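Long-range contacts in periplasmic beta-glucosidase (Pseudomonas aeruginosa, PDB 6R5T), which probably hydrolyses terminal, non-reducing beta-D-glucosyl residues to release beta-D-glucose, and is held here as an inactive variant with lactose bound: residues A[23-28]-A[285-290]; A[47-52]-A[72-77]; A[118-123]-A[331-336]. The protein carries 1 engineered substitution. All coordinates share one frame; numbering follows the deposited sequence.

Contact 1 (A[23-28]-A[285-290]); sequences LRLVSV and MNMNDD
Leu23 O accepts the backbone N-H of Asn286 at 2.9 Å, the first rung of a parallel ladder between 23-28 and 285-290. Asn286 O then takes the N-H of Leu25 at 3.1 Å, from above its carbonyl plane, and Leu25 O receives Asn288 N at 2.9 Å almost head-on. Beyond the last bridge the side chain of Asn288 takes over: its OD1 accepts Ser27 N at 3.2 Å, so the amide does the work of a further backbone carbonyl. On the face that carries Arg24, an extended arginine chain with CG anti to the backbone N (chi1 -173°) delivers the guanidinium side-on to Asp290. Arg24 NE meets Asp290 OD1 at 2.8 Å and Arg24 NH2 meets Asp290 OD2 at 3.0 Å; the carboxylate, turned 65° from the guanidinium plane, is approached from above its own plane. Arg24 NH1 has a separate salt bridge to Asp40, and Asp290 OD2 also accepts His32 NE2. Asn286 ND2 donates to Asp289 OD1, and Asn286 OD1 accepts Tyr292 N. On the face of Leu25 and Met287 the contacts are apolar: Leu25 CD2 runs alongside Met287, a residue of the sugar pocket. Leu25 CB also lies 3.6 Å from Met285 CG. This pairing of the first strand, 24-26, with the eighth, 286-287, is the seam that closes a TIM barrel.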
loop_
_atom_site.group_PDB
_atom_site.type_symbol
_atom_site.label_atom_id
_atom_site.label_comp_id
_atom_site.label_asym_id
_atom_site.label_seq_id
_atom_site.Cartn_x
_atom_site.Cartn_y
_atom_site.Cartn_z
ATOM N N LEU A 23 6.354 25.080 -28.685
ATOM C CA LEU A 23 6.257 23.957 -27.715
ATOM C C LEU A 23 6.799 24.397 -26.360
ATOM O O LEU A 23 6.718 23.598 -25.399
ATOM C CB LEU A 23 7.016 22.747 -28.249
ATOM C CG LEU A 23 6.700 22.352 -29.698
ATOM C CD1 LEU A 23 7.455 21.106 -30.046
ATOM C CD2 LEU A 23 5.193 22.203 -29.933
ATOM N N ARG A 24 7.299 25.616 -26.244
ATOM C CA ARG A 24 8.004 26.041 -25.027
ATOM C C ARG A 24 7.047 26.763 -24.102
ATOM O O ARG A 24 6.472 27.797 -24.493
ATOM C CB ARG A 24 9.157 26.953 -25.415
ATOM C CG ARG A 24 10.042 27.299 -24.253
ATOM C CD ARG A 24 11.271 28.011 -24.754
ATOM N NE ARG A 24 12.118 28.462 -23.675
ATOM C CZ ARG A 24 12.735 29.634 -23.618
ATOM N NH1 ARG A 24 12.584 30.501 -24.597
ATOM N NH2 ARG A 24 13.495 29.945 -22.578
ATOM N N LEU A 25 6.850 26.189 -22.898
ATOM C CA LEU A 25 5.988 26.762 -21.852
ATOM C C LEU A 25 6.878 27.138 -20.674
ATOM O O LEU A 25 7.540 26.259 -20.133
ATOM C CB LEU A 25 4.973 25.698 -21.462
ATOM C CG LEU A 25 4.166 25.962 -20.206
ATOM C CD1 LEU A 25 3.328 27.198 -20.367
ATOM C CD2 LEU A 25 3.262 24.740 -19.911
ATOM N N VAL A 26 6.898 28.409 -20.311
ATOM C CA VAL A 26 7.857 28.897 -19.290
ATOM C C VAL A 26 7.175 29.854 -18.327
ATOM O O VAL A 26 6.138 30.413 -18.638
ATOM C CB VAL A 26 9.076 29.576 -19.939
ATOM C CG1 VAL A 26 9.963 28.577 -20.620
ATOM C CG2 VAL A 26 8.636 30.649 -20.904
ATOM N N SER A 27 7.819 30.038 -17.178
ATOM C CA SER A 27 7.391 31.020 -16.153
ATOM C C SER A 27 8.562 31.969 -15.901
ATOM O O SER A 27 9.710 31.527 -15.980
ATOM C CB SER A 27 6.996 30.360 -14.868
ATOM O OG SER A 27 8.049 29.548 -14.381
ATOM N N VAL A 28 8.254 33.169 -15.463
ATOM C CA VAL A 28 9.289 34.114 -14.963
ATOM C C VAL A 28 9.850 33.528 -13.671
ATOM O O VAL A 28 9.070 33.130 -12.792
ATOM C CB VAL A 28 8.740 35.512 -14.743
ATOM C CG1 VAL A 28 9.817 36.428 -14.185
ATOM C CG2 VAL A 28 8.185 36.072 -16.010
ATOM N N MET A 285 3.972 19.827 -25.311
ATOM C CA MET A 285 4.492 21.100 -24.799
ATOM C C MET A 285 5.356 20.787 -23.580
ATOM O O MET A 285 5.001 19.920 -22.701
ATOM C CB MET A 285 3.322 22.051 -24.538
ATOM C CG MET A 285 3.653 23.253 -23.775
ATOM S SD MET A 285 2.240 24.425 -24.010
ATOM C CE MET A 285 2.955 25.529 -25.245
ATOM N N ASN A 286 6.513 21.414 -23.553
ATOM C CA ASN A 286 7.603 21.183 -22.579
ATOM C C ASN A 286 7.608 22.291 -21.538
ATOM O O ASN A 286 7.927 23.455 -21.868
ATOM C CB ASN A 286 8.887 21.103 -23.396
ATOM C CG ASN A 286 10.194 21.016 -22.648
ATOM O OD1 ASN A 286 11.192 21.571 -23.162
ATOM N ND2 ASN A 286 10.214 20.300 -21.526
ATOM N N MET A 287 7.272 21.932 -20.303
ATOM C CA MET A 287 7.190 22.907 -19.185
ATOM C C MET A 287 8.558 23.102 -18.547
ATOM O O MET A 287 9.145 22.152 -17.960
ATOM C CB MET A 287 6.119 22.481 -18.174
ATOM C CG MET A 287 5.836 23.467 -17.094
ATOM S SD MET A 287 4.429 22.793 -16.100
ATOM C CE MET A 287 3.516 24.269 -15.684
ATOM N N ASN A 288 9.028 24.335 -18.646
ATOM C CA ASN A 288 10.126 25.007 -17.925
ATOM C C ASN A 288 11.537 24.501 -18.240
ATOM O O ASN A 288 12.410 25.339 -18.200
ATOM C CB ASN A 288 9.814 25.079 -16.436
ATOM C CG ASN A 288 10.030 26.494 -15.932
ATOM O OD1 ASN A 288 9.575 27.510 -16.503
ATOM N ND2 ASN A 288 10.847 26.558 -14.903
ATOM N N ASP A 289 11.824 23.219 -18.514
ATOM C CA ASP A 289 13.244 22.760 -18.519
ATOM C C ASP A 289 13.962 23.089 -19.842
ATOM O O ASP A 289 15.199 22.965 -19.880
ATOM C CB ASP A 289 13.405 21.303 -18.089
ATOM C CG ASP A 289 12.668 20.316 -18.943
ATOM O OD1 ASP A 289 12.646 20.524 -20.160
ATOM O OD2 ASP A 289 12.198 19.288 -18.365
ATOM N N ASP A 290 13.221 23.532 -20.856
ATOM C CA ASP A 290 13.750 23.958 -22.174
ATOM C C ASP A 290 14.459 22.843 -22.926
ATOM O O ASP A 290 15.145 23.146 -23.890
ATOM C CB ASP A 290 14.653 25.179 -22.015
ATOM C CG ASP A 290 13.871 26.435 -21.725
ATOM O OD1 ASP A 290 12.637 26.437 -21.870
ATOM O OD2 ASP A 290 14.518 27.406 -21.325
#

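Contact 2 (A[47-52]-A[72-77]); sequences GAIFNT and IPLFHA. With GAL (beta-D-galactopyranose), chain C.
Ile49 and His76 lie side by side across neighbouring parallel strands of the TIM barrel, the two strands of the beta-alpha-beta unit 48-50, 55-65, 75-78. Ile49 CB sits 3.5 Å from His76 CD2, and the imidazole brings its edge near Thr52 CB. On the opposite face, Ala48 CB stands over the centre of the Phe75 ring, a CH-pi contact of 3.5 Å to the centroid and only 9° off the ring normal. Phe75 reaches this pose because CG is tucked between its backbone N and carbonyl carbon (chi1 74°), which swings the ring back over the alanine methyl. Three backbone bonds fix the register: Ile49 N to Phe75 O, Ala77 N to Ile49 O at 2.8 Å, and Asn51 N to Ala77 O at 3.1 Å. A water that can donate to both Thr52 O and Ala77 O bridges the strand ends. Farther out, helix 55-65 packs Ile58 and Met61 on His76, whereas Leu25 of strand 24-26 lies against Ala48 and Phe50. Lys321 bonds to both Gly47 O and Pro73 O. At the last bridge Phe50 already borders the sugar pocket, its CE2 within 3.3 Å of galactose O2. One residue on, Asn51 ND2 donates to galactose O3 at 2.9 Å, with an N-H...O angle of 156°.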
loop_
_atom_site.group_PDB
_atom_site.type_symbol
_atom_site.label_atom_id
_atom_site.label_comp_id
_atom_site.label_asym_id
_atom_site.label_seq_id
_atom_site.Cartn_x
_atom_site.Cartn_y
_atom_site.Cartn_z
ATOM N N GLY A 47 6.055 29.668 -26.591
ATOM C CA GLY A 47 4.702 29.305 -27.006
ATOM C C GLY A 47 3.665 29.728 -25.981
ATOM O O GLY A 47 2.550 30.095 -26.343
ATOM N N ALA A 48 4.017 29.667 -24.686
ATOM C CA ALA A 48 3.059 29.980 -23.630
ATOM C C ALA A 48 3.773 30.247 -22.330
ATOM O O ALA A 48 4.942 29.897 -22.164
ATOM C CB ALA A 48 2.101 28.818 -23.488
ATOM N N ILE A 49 3.029 30.892 -21.450
ATOM C CA ILE A 49 3.542 31.366 -20.162
ATOM C C ILE A 49 2.661 30.727 -19.105
ATOM O O ILE A 49 1.445 30.624 -19.314
ATOM C CB ILE A 49 3.461 32.887 -20.116
ATOM C CG1 ILE A 49 4.304 33.524 -21.217
ATOM C CG2 ILE A 49 3.846 33.420 -18.743
ATOM C CD1 ILE A 49 5.747 33.310 -21.073
ATOM N N PHE A 50 3.247 30.421 -17.965
ATOM C CA PHE A 50 2.427 30.153 -16.757
ATOM C C PHE A 50 2.942 31.026 -15.615
ATOM O O PHE A 50 4.108 31.441 -15.626
ATOM C CB PHE A 50 2.402 28.668 -16.412
ATOM C CG PHE A 50 3.694 28.030 -15.985
ATOM C CD1 PHE A 50 4.667 27.714 -16.918
ATOM C CD2 PHE A 50 3.957 27.750 -14.657
ATOM C CE1 PHE A 50 5.851 27.112 -16.583
ATOM C CE2 PHE A 50 5.178 27.185 -14.301
ATOM C CZ PHE A 50 6.112 26.850 -15.252
ATOM N N ASN A 51 2.045 31.254 -14.654
ATOM C CA ASN A 51 2.306 31.971 -13.377
ATOM C C ASN A 51 2.437 33.483 -13.573
ATOM O O ASN A 51 2.810 34.133 -12.591
ATOM C CB ASN A 51 3.533 31.399 -12.670
ATOM C CG ASN A 51 3.281 30.088 -11.946
ATOM O OD1 ASN A 51 2.147 29.646 -11.844
ATOM N ND2 ASN A 51 4.349 29.436 -11.513
ATOM N N THR A 52 2.049 34.049 -14.724
ATOM C CA THR A 52 1.860 35.521 -14.878
ATOM C C THR A 52 0.357 35.772 -14.899
ATOM O O THR A 52 -0.309 35.199 -15.757
ATOM C CB THR A 52 2.561 36.027 -16.153
ATOM O OG1 THR A 52 3.958 35.871 -15.935
ATOM C CG2 THR A 52 2.188 37.436 -16.505
ATOM N N ILE A 72 2.599 35.129 -33.558
ATOM C CA ILE A 72 1.683 34.087 -33.007
ATOM C C ILE A 72 1.476 34.436 -31.537
ATOM O O ILE A 72 2.442 34.518 -30.783
ATOM C CB ILE A 72 2.269 32.675 -33.203
ATOM C CG1 ILE A 72 2.412 32.323 -34.692
ATOM C CG2 ILE A 72 1.408 31.664 -32.475
ATOM C CD1 ILE A 72 3.157 31.070 -34.947
ATOM N N PRO A 73 0.212 34.610 -31.094
ATOM C CA PRO A 73 -0.053 35.009 -29.718
ATOM C C PRO A 73 0.301 33.903 -28.709
ATOM O O PRO A 73 0.298 32.718 -29.061
ATOM C CB PRO A 73 -1.541 35.230 -29.650
ATOM C CG PRO A 73 -2.066 34.337 -30.705
ATOM C CD PRO A 73 -1.036 34.414 -31.835
ATOM N N LEU A 74 0.659 34.348 -27.524
ATOM C CA LEU A 74 0.861 33.426 -26.378
ATOM C C LEU A 74 -0.503 33.017 -25.870
ATOM O O LEU A 74 -1.476 33.768 -26.031
ATOM C CB LEU A 74 1.601 34.187 -25.273
ATOM C CG LEU A 74 2.987 34.658 -25.662
ATOM C CD1 LEU A 74 3.433 35.733 -24.705
ATOM C CD2 LEU A 74 3.969 33.508 -25.690
ATOM N N PHE A 75 -0.529 31.878 -25.179
ATOM C CA PHE A 75 -1.555 31.698 -24.127
ATOM C C PHE A 75 -0.886 31.760 -22.750
ATOM O O PHE A 75 0.324 31.517 -22.602
ATOM C CB PHE A 75 -2.418 30.456 -24.358
ATOM C CG PHE A 75 -1.777 29.130 -24.077
ATOM C CD1 PHE A 75 -1.585 28.677 -22.786
ATOM C CD2 PHE A 75 -1.453 28.270 -25.107
ATOM C CE1 PHE A 75 -1.051 27.413 -22.548
ATOM C CE2 PHE A 75 -0.898 27.023 -24.881
ATOM C CZ PHE A 75 -0.695 26.589 -23.596
ATOM N N HIS A 76 -1.702 32.075 -21.757
ATOM C CA HIS A 76 -1.263 32.260 -20.352
ATOM C C HIS A 76 -2.042 31.309 -19.459
ATOM O O HIS A 76 -3.290 31.316 -19.523
ATOM C CB HIS A 76 -1.453 33.720 -19.893
ATOM C CG HIS A 76 -0.426 34.628 -20.462
ATOM N ND1 HIS A 76 -0.542 35.110 -21.762
ATOM C CD2 HIS A 76 0.739 35.121 -19.952
ATOM C CE1 HIS A 76 0.547 35.840 -21.999
ATOM N NE2 HIS A 76 1.318 35.885 -20.925
ATOM N N ALA A 77 -1.309 30.537 -18.670
ATOM C CA ALA A 77 -1.916 29.527 -17.788
ATOM C C ALA A 77 -1.588 29.803 -16.331
ATOM O O ALA A 77 -0.590 30.457 -16.006
ATOM C CB ALA A 77 -1.478 28.149 -18.240
HETATM C C1 GAL C . 4.987 23.725 -10.393
HETATM C C2 GAL C . 4.191 25.045 -10.435
HETATM C C3 GAL C . 4.980 26.095 -9.646
HETATM C C4 GAL C . 5.179 25.568 -8.205
HETATM C C5 GAL C . 5.870 24.192 -8.278
HETATM C C6 GAL C . 5.978 23.543 -6.903
HETATM O O2 GAL C . 4.019 25.443 -11.786
HETATM O O3 GAL C . 4.192 27.304 -9.621
HETATM O O4 GAL C . 3.844 25.448 -7.662
HETATM O O5 GAL C . 5.092 23.229 -9.073
HETATM O O6 GAL C . 6.568 22.227 -7.046
HETATM O O HOH W 1 0.478 32.945 -16.985
#

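Contact 3 (A[118-123]-A[331-336]); sequences GLDMSF and YRRLGK. With BGC (beta-D-glucopyranose), chain B.
Gly118, whose positive phi (101°) ends helix 100-116 in a Schellman motif, lays its CA 3.3 Å from Arg333 O, a CA-H...O contact with the type I turn Tyr331 to Leu334. Leu334 CD2 presses on the CA of Gly118 at 3.6 Å. The turn is closed by Leu334 N bonding to Tyr331 O. From it the extended chain of Arg333 passes along the backbone of 118-123: its CD comes to 3.2 Å from Leu119 O, and the guanidinium goes on to Asp120. There Arg333 NH1 donates to Asp120 OD1 at 3.0 Å, a salt bridge whose hydrogen bond is bent (141°). The nitrogen arrives on the anti side of the oxygen, 20° out of the carboxylate plane, and the two flat groups are nearly perpendicular, so a single N-H is used and no paired, side-on grip forms. The other carboxylate oxygen, OD2, accepts His76 N of the adjoining barrel strand. Arg333 in turn gives NE to Ser170 O and NH1 also to Leu324 O. At the far end of 118-123, Phe123 CB lies 3.4 Å from glucose O2, well away from the turn. Leu119 O is buried without a hydrogen-bond partner. The shared carboxylate thus couples a barrel strand to the segment after helix 307-323, and the buried arginine's charge is probably balanced by Asp120 and eased by backbone carbonyls.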
loop_
_atom_site.group_PDB
_atom_site.type_symbol
_atom_site.label_atom_id
_atom_site.label_comp_id
_atom_site.label_asym_id
_atom_site.label_seq_id
_atom_site.Cartn_x
_atom_site.Cartn_y
_atom_site.Cartn_z
ATOM N N GLY A 118 -6.965 38.027 -17.494
ATOM C CA GLY A 118 -6.222 37.781 -18.740
ATOM C C GLY A 118 -5.753 36.356 -18.914
ATOM O O GLY A 118 -5.167 36.031 -19.968
ATOM N N LEU A 119 -6.019 35.475 -17.947
ATOM C CA LEU A 119 -5.645 34.054 -18.152
ATOM C C LEU A 119 -6.538 33.324 -19.149
ATOM O O LEU A 119 -7.753 33.515 -19.180
ATOM C CB LEU A 119 -5.693 33.352 -16.786
ATOM C CG LEU A 119 -4.582 33.817 -15.855
ATOM C CD1 LEU A 119 -4.953 33.497 -14.401
ATOM C CD2 LEU A 119 -3.214 33.245 -16.247
ATOM N N ASP A 120 -5.945 32.391 -19.915
ATOM C CA ASP A 120 -6.637 31.596 -20.932
ATOM C C ASP A 120 -6.836 30.145 -20.489
ATOM O O ASP A 120 -7.596 29.449 -21.138
ATOM C CB ASP A 120 -5.816 31.502 -22.213
ATOM C CG ASP A 120 -5.374 32.830 -22.790
ATOM O OD1 ASP A 120 -6.295 33.633 -23.119
ATOM O OD2 ASP A 120 -4.160 33.113 -22.782
ATOM N N MET A 121 -6.082 29.681 -19.488
ATOM C CA MET A 121 -6.008 28.229 -19.198
ATOM C C MET A 121 -5.750 28.012 -17.703
ATOM O O MET A 121 -4.968 28.736 -17.090
ATOM C CB MET A 121 -4.912 27.565 -20.017
ATOM C CG MET A 121 -4.737 26.084 -19.660
ATOM S SD MET A 121 -3.317 25.322 -20.507
ATOM C CE MET A 121 -3.961 25.236 -22.158
ATOM N N SER A 122 -6.421 27.014 -17.156
ATOM C CA SER A 122 -6.065 26.499 -15.823
ATOM C C SER A 122 -5.544 25.073 -15.939
ATOM O O SER A 122 -6.135 24.256 -16.642
ATOM C CB SER A 122 -7.226 26.553 -14.871
ATOM O OG SER A 122 -6.784 26.084 -13.578
ATOM N N PHE A 123 -4.546 24.784 -15.111
ATOM C CA PHE A 123 -4.117 23.385 -14.887
ATOM C C PHE A 123 -5.075 22.784 -13.855
ATOM O O PHE A 123 -4.743 22.714 -12.668
ATOM C CB PHE A 123 -2.679 23.392 -14.421
ATOM C CG PHE A 123 -1.703 24.043 -15.372
ATOM C CD1 PHE A 123 -1.715 23.771 -16.724
ATOM C CD2 PHE A 123 -0.756 24.904 -14.882
ATOM C CE1 PHE A 123 -0.788 24.393 -17.554
ATOM C CE2 PHE A 123 0.156 25.523 -15.710
ATOM C CZ PHE A 123 0.137 25.240 -17.037
ATOM N N TYR A 331 -5.981 39.967 -27.538
ATOM C CA TYR A 331 -6.313 40.779 -26.342
ATOM C C TYR A 331 -7.753 40.551 -25.884
ATOM O O TYR A 331 -8.245 41.352 -25.070
ATOM C CB TYR A 331 -6.018 42.268 -26.587
ATOM C CG TYR A 331 -4.564 42.551 -26.866
ATOM C CD1 TYR A 331 -3.654 42.732 -25.849
ATOM C CD2 TYR A 331 -4.082 42.541 -28.164
ATOM C CE1 TYR A 331 -2.316 42.980 -26.093
ATOM C CE2 TYR A 331 -2.740 42.756 -28.438
ATOM C CZ TYR A 331 -1.855 42.984 -27.402
ATOM O OH TYR A 331 -0.537 43.207 -27.639
ATOM N N ARG A 332 -8.394 39.474 -26.309
ATOM C CA ARG A 332 -9.842 39.278 -26.019
ATOM C C ARG A 332 -10.104 39.126 -24.518
ATOM O O ARG A 332 -11.216 39.500 -24.089
ATOM C CB ARG A 332 -10.394 38.108 -26.808
ATOM C CG ARG A 332 -9.805 36.748 -26.436
ATOM C CD ARG A 332 -10.065 35.685 -27.471
ATOM N NE ARG A 332 -11.475 35.573 -27.784
ATOM C CZ ARG A 332 -12.091 36.053 -28.877
ATOM N NH1 ARG A 332 -11.408 36.600 -29.859
ATOM N NH2 ARG A 332 -13.383 35.914 -29.011
ATOM N N ARG A 333 -9.123 38.674 -23.722
ATOM C CA ARG A 333 -9.287 38.583 -22.247
ATOM C C ARG A 333 -8.561 39.731 -21.543
ATOM O O ARG A 333 -8.418 39.686 -20.318
ATOM C CB ARG A 333 -8.794 37.200 -21.780
ATOM C CG ARG A 333 -9.634 36.073 -22.340
ATOM C CD ARG A 333 -9.177 34.704 -21.785
ATOM N NE ARG A 333 -10.091 33.726 -22.285
ATOM C CZ ARG A 333 -10.076 33.178 -23.504
ATOM N NH1 ARG A 333 -9.049 33.327 -24.320
ATOM N NH2 ARG A 333 -11.048 32.382 -23.843
ATOM N N LEU A 334 -8.085 40.749 -22.294
ATOM C CA LEU A 334 -7.188 41.792 -21.734
ATOM C C LEU A 334 -7.791 43.199 -21.849
ATOM O O LEU A 334 -7.059 44.134 -21.585
ATOM C CB LEU A 334 -5.849 41.666 -22.442
ATOM C CG LEU A 334 -5.114 40.375 -22.110
ATOM C CD1 LEU A 334 -3.906 40.187 -22.994
ATOM C CD2 LEU A 334 -4.708 40.393 -20.648
ATOM N N GLY A 335 -9.057 43.294 -22.209
ATOM C CA GLY A 335 -9.788 44.568 -22.408
ATOM C C GLY A 335 -9.169 45.396 -23.525
ATOM O O GLY A 335 -8.440 44.816 -24.389
ATOM N N LYS A 336 -9.396 46.715 -23.468
ATOM C CA LYS A 336 -8.902 47.717 -24.465
ATOM C C LYS A 336 -7.654 48.419 -23.945
ATOM O O LYS A 336 -7.506 48.586 -22.736
ATOM C CB LYS A 336 -9.940 48.814 -24.727
ATOM C CG LYS A 336 -11.387 48.365 -24.906
ATOM C CD LYS A 336 -11.725 47.871 -26.293
ATOM C CE LYS A 336 -12.019 46.387 -26.371
ATOM N NZ LYS A 336 -12.700 46.045 -27.642
HETATM C C2 BGC B . 0.714 22.004 -11.409
HETATM C C3 BGC B . 2.089 22.486 -11.913
HETATM C C4 BGC B . 3.075 22.260 -10.734
HETATM C C5 BGC B . 3.081 20.747 -10.450
HETATM C C6 BGC B . 3.959 20.373 -9.276
HETATM C C1 BGC B . 0.821 20.535 -10.984
HETATM O O1 BGC B . -0.428 20.240 -10.441
HETATM O O2 BGC B . -0.331 22.109 -12.369
HETATM O O3 BGC B . 2.010 23.897 -12.197
HETATM O O4 BGC B . 4.376 22.688 -11.168
HETATM O O5 BGC B . 1.819 20.382 -9.977
HETATM O O6 BGC B . 3.944 18.952 -9.093
#

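How the contacts relate
From the N terminus, 23-28 forms the first barrel strand, and 47-52 the second. Contact 2 closes the shortest loop, joining the second strand to the third at 72-77 around helix 55-65. Segment 118-123 then contributes the fourth strand before the chain completes the barrel, and contact 1 closes its long loop when 285-290 returns to the first strand. Contact 2 is nested within that loop. Contact 3 opens inside it but closes later, at 331-336, so contacts 1 and 3 cross, while contacts 2 and 3 follow in series. Strands 24-26 and 48-50 adjoin, as do 75-78 and 121-122; Met287 and Ala77 both touch Phe123 beside the sugar pocket.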